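Phage tail sheath protein (Desulfitobacterium hafniense, PDB 3HXL) probably polymerises into the contractile sheath that surrounds the tail tube of a myovirus-type phage or a related prophage particle. Local coordinates at residues Ile384-Met387 and Asn388-Asp392. Numbering follows the deposited sequence.
Sequences INYM and NTLQD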
ATOM      1  N   ILE A 384      -2.607  26.934  15.236  1.00 24.99           N
ATOM      2  CA  ILE A 384      -3.978  27.160  15.660  1.00 23.26           C
ATOM      3  C   ILE A 384      -4.886  26.999  14.452  1.00 27.67           C
ATOM      4  O   ILE A 384      -5.908  26.317  14.518  1.00 28.30           O
ATOM      5  CB  ILE A 384      -4.149  28.570  16.246  1.00 24.05           C
ATOM      6  CG1 ILE A 384      -3.376  28.671  17.563  1.00 29.77           C
ATOM      7  CG2 ILE A 384      -5.622  28.880  16.463  1.00 30.36           C
ATOM      8  CD1 ILE A 384      -3.872  27.735  18.633  1.00 44.55           C
ATOM      9  N   ASN A 385      -4.510  27.621  13.341  1.00 27.75           N
ATOM     10  CA  ASN A 385      -5.314  27.516  12.132  1.00 29.23           C
ATOM     11  C   ASN A 385      -5.433  26.064  11.705  1.00 31.37           C
ATOM     12  O   ASN A 385      -6.490  25.630  11.246  1.00 28.75           O
ATOM     13  CB  ASN A 385      -4.701  28.340  11.006  1.00 31.40           C
ATOM     14  CG  ASN A 385      -4.745  29.824  11.295  1.00 39.73           C
ATOM     15  OD1 ASN A 385      -5.739  30.333  11.819  1.00 38.56           O
ATOM     16  ND2 ASN A 385      -3.676  30.530  10.949  1.00 46.19           N
ATOM     17  N   TYR A 386      -4.344  25.316  11.860  1.00 25.12           N
ATOM     18  CA  TYR A 386      -4.337  23.906  11.495  1.00 28.78           C
ATOM     19  C   TYR A 386      -5.310  23.141  12.385  1.00 23.84           C
ATOM     20  O   TYR A 386      -6.122  22.354  11.902  1.00 27.43           O
ATOM     21  CB  TYR A 386      -2.935  23.313  11.662  1.00 28.88           C
ATOM     22  CG  TYR A 386      -2.879  21.819  11.416  1.00 24.36           C
ATOM     23  CD1 TYR A 386      -2.664  21.307  10.135  1.00 27.31           C
ATOM     24  CD2 TYR A 386      -3.082  20.915  12.459  1.00 23.21           C
ATOM     25  CE1 TYR A 386      -2.654  19.932   9.902  1.00 25.35           C
ATOM     26  CE2 TYR A 386      -3.075  19.543  12.238  1.00 19.98           C
ATOM     27  CZ  TYR A 386      -2.863  19.056  10.962  1.00 20.17           C
ATOM     28  OH  TYR A 386      -2.871  17.695  10.744  1.00 25.11           O
HETATM   29  N   MSE A 387      -5.220  23.372  13.690  1.00 22.35           N
HETATM   30  CA  MSE A 387      -6.094  22.682  14.624  1.00 20.69           C
HETATM   31  C   MSE A 387      -7.553  23.046  14.379  1.00 27.03           C
HETATM   32  O   MSE A 387      -8.437  22.200  14.514  1.00 21.37           O
HETATM   33  CB  MSE A 387      -5.690  23.003  16.061  1.00 25.33           C
HETATM   34  CG  MSE A 387      -4.299  22.496  16.437  1.00 26.37           C
HETATM   35 SE   MSE A 387      -4.129  20.548  16.306  1.00 36.99          SE
HETATM   36  CE  MSE A 387      -5.138  20.071  17.879  1.00 24.59           C
ATOM     37  N   ASN A 388      -7.811  24.297  14.009  1.00 24.79           N
ATOM     38  CA  ASN A 388      -9.181  24.716  13.737  1.00 29.29           C
ATOM     39  C   ASN A 388      -9.725  23.973  12.522  1.00 27.44           C
ATOM     40  O   ASN A 388     -10.911  23.648  12.464  1.00 28.52           O
ATOM     41  CB  ASN A 388      -9.258  26.230  13.516  1.00 25.74           C
ATOM     42  CG  ASN A 388      -9.167  27.005  14.815  1.00 27.75           C
ATOM     43  OD1 ASN A 388      -9.697  26.574  15.843  1.00 27.89           O
ATOM     44  ND2 ASN A 388      -8.511  28.159  14.778  1.00 31.19           N
ATOM     45  N   THR A 389      -8.854  23.697  11.556  1.00 25.07           N
ATOM     46  CA  THR A 389      -9.255  22.975  10.354  1.00 28.17           C
ATOM     47  C   THR A 389      -9.652  21.542  10.706  1.00 32.82           C
ATOM     48  O   THR A 389     -10.587  20.985  10.123  1.00 31.69           O
ATOM     49  CB  THR A 389      -8.116  22.945   9.319  1.00 33.99           C
ATOM     50  OG1 THR A 389      -7.779  24.286   8.949  1.00 33.12           O
ATOM     51  CG2 THR A 389      -8.536  22.176   8.074  1.00 32.80           C
ATOM     52  N   LEU A 390      -8.939  20.944  11.658  1.00 26.63           N
ATOM     53  CA  LEU A 390      -9.247  19.584  12.086  1.00 27.29           C
ATOM     54  C   LEU A 390     -10.594  19.564  12.792  1.00 24.19           C
ATOM     55  O   LEU A 390     -11.366  18.616  12.658  1.00 23.48           O
ATOM     56  CB  LEU A 390      -8.169  19.052  13.041  1.00 19.15           C
ATOM     57  CG  LEU A 390      -6.846  18.591  12.427  1.00 24.73           C
ATOM     58  CD1 LEU A 390      -5.895  18.134  13.526  1.00 26.19           C
ATOM     59  CD2 LEU A 390      -7.116  17.443  11.461  1.00 27.58           C
ATOM     60  N   GLN A 391     -10.875  20.618  13.549  1.00 21.26           N
ATOM     61  CA  GLN A 391     -12.136  20.704  14.269  1.00 24.18           C
ATOM     62  C   GLN A 391     -13.294  20.930  13.302  1.00 27.85           C
ATOM     63  O   GLN A 391     -14.395  20.423  13.519  1.00 28.13           O
ATOM     64  CB  GLN A 391     -12.077  21.833  15.296  1.00 29.75           C
ATOM     65  CG  GLN A 391     -13.297  21.919  16.194  1.00 34.62           C
ATOM     66  CD  GLN A 391     -13.089  22.887  17.340  1.00 34.78           C
ATOM     67  OE1 GLN A 391     -12.769  24.057  17.127  1.00 42.24           O
ATOM     68  NE2 GLN A 391     -13.269  22.403  18.563  1.00 37.07           N
ATOM     69  N   ASP A 392     -13.039  21.681  12.233  1.00 27.62           N
ATOM     70  CA  ASP A 392     -14.069  21.957  11.234  1.00 36.69           C
ATOM     71  C   ASP A 392     -14.504  20.699  10.493  1.00 35.80           C
ATOM     72  O   ASP A 392     -15.662  20.583  10.088  1.00 36.44           O
ATOM     73  CB  ASP A 392     -13.585  22.984  10.208  1.00 35.83           C
ATOM     74  CG  ASP A 392     -13.372  24.357  10.809  1.00 47.17           C
ATOM     75  OD1 ASP A 392     -14.147  24.744  11.712  1.00 54.36           O
ATOM     76  OD2 ASP A 392     -12.439  25.059  10.365  1.00 51.08           O
TER
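Leu390 and Tyr386 meet one turn apart on the helix 373-392 and illustrate how an i to i+4 pair brings a ring and a methyl together on one side of a helix. The methyl CD1 of Leu390 approaches the tyrosine ring obliquely, 3.4 Å from Tyr386 CE2. Tyr386 reaches it because its CG stands anti to the backbone N (chi1 175°), which sends the ring toward the following turn. Met387, a selenomethionine whose chain bends at both chi2 and chi3, also reaches this methyl: its SE lies 4.1 Å from Leu390 CD1, so that the methyl touches both the aromatic ring and the selenium. Asn388 has the most surface buried by the contact; its N donates to Ile384 O at 2.8 Å. Its side chain runs alongside that of Ile384, with Asn388 ND2 3.4 Å from Ile384 CG2. Asn385 O accepts two bonds from Thr389, one from the backbone N at 3.1 Å and one from OG1 at 3.0 Å, which arrive from opposite faces of the carbonyl plane; the second ties the hydroxyl back to the preceding turn. In this C-terminal domain of the sheath protein, Tyr386 and Leu390 pack on Ile353 of the helix 344-364, where Asp356 OD2 is hydrogen-bonded to Tyr386 OH and Phe357 meets the Tyr386 ring edge-to-face, while Ile384 and Met387 rest on Leu405 of the strand 405-408.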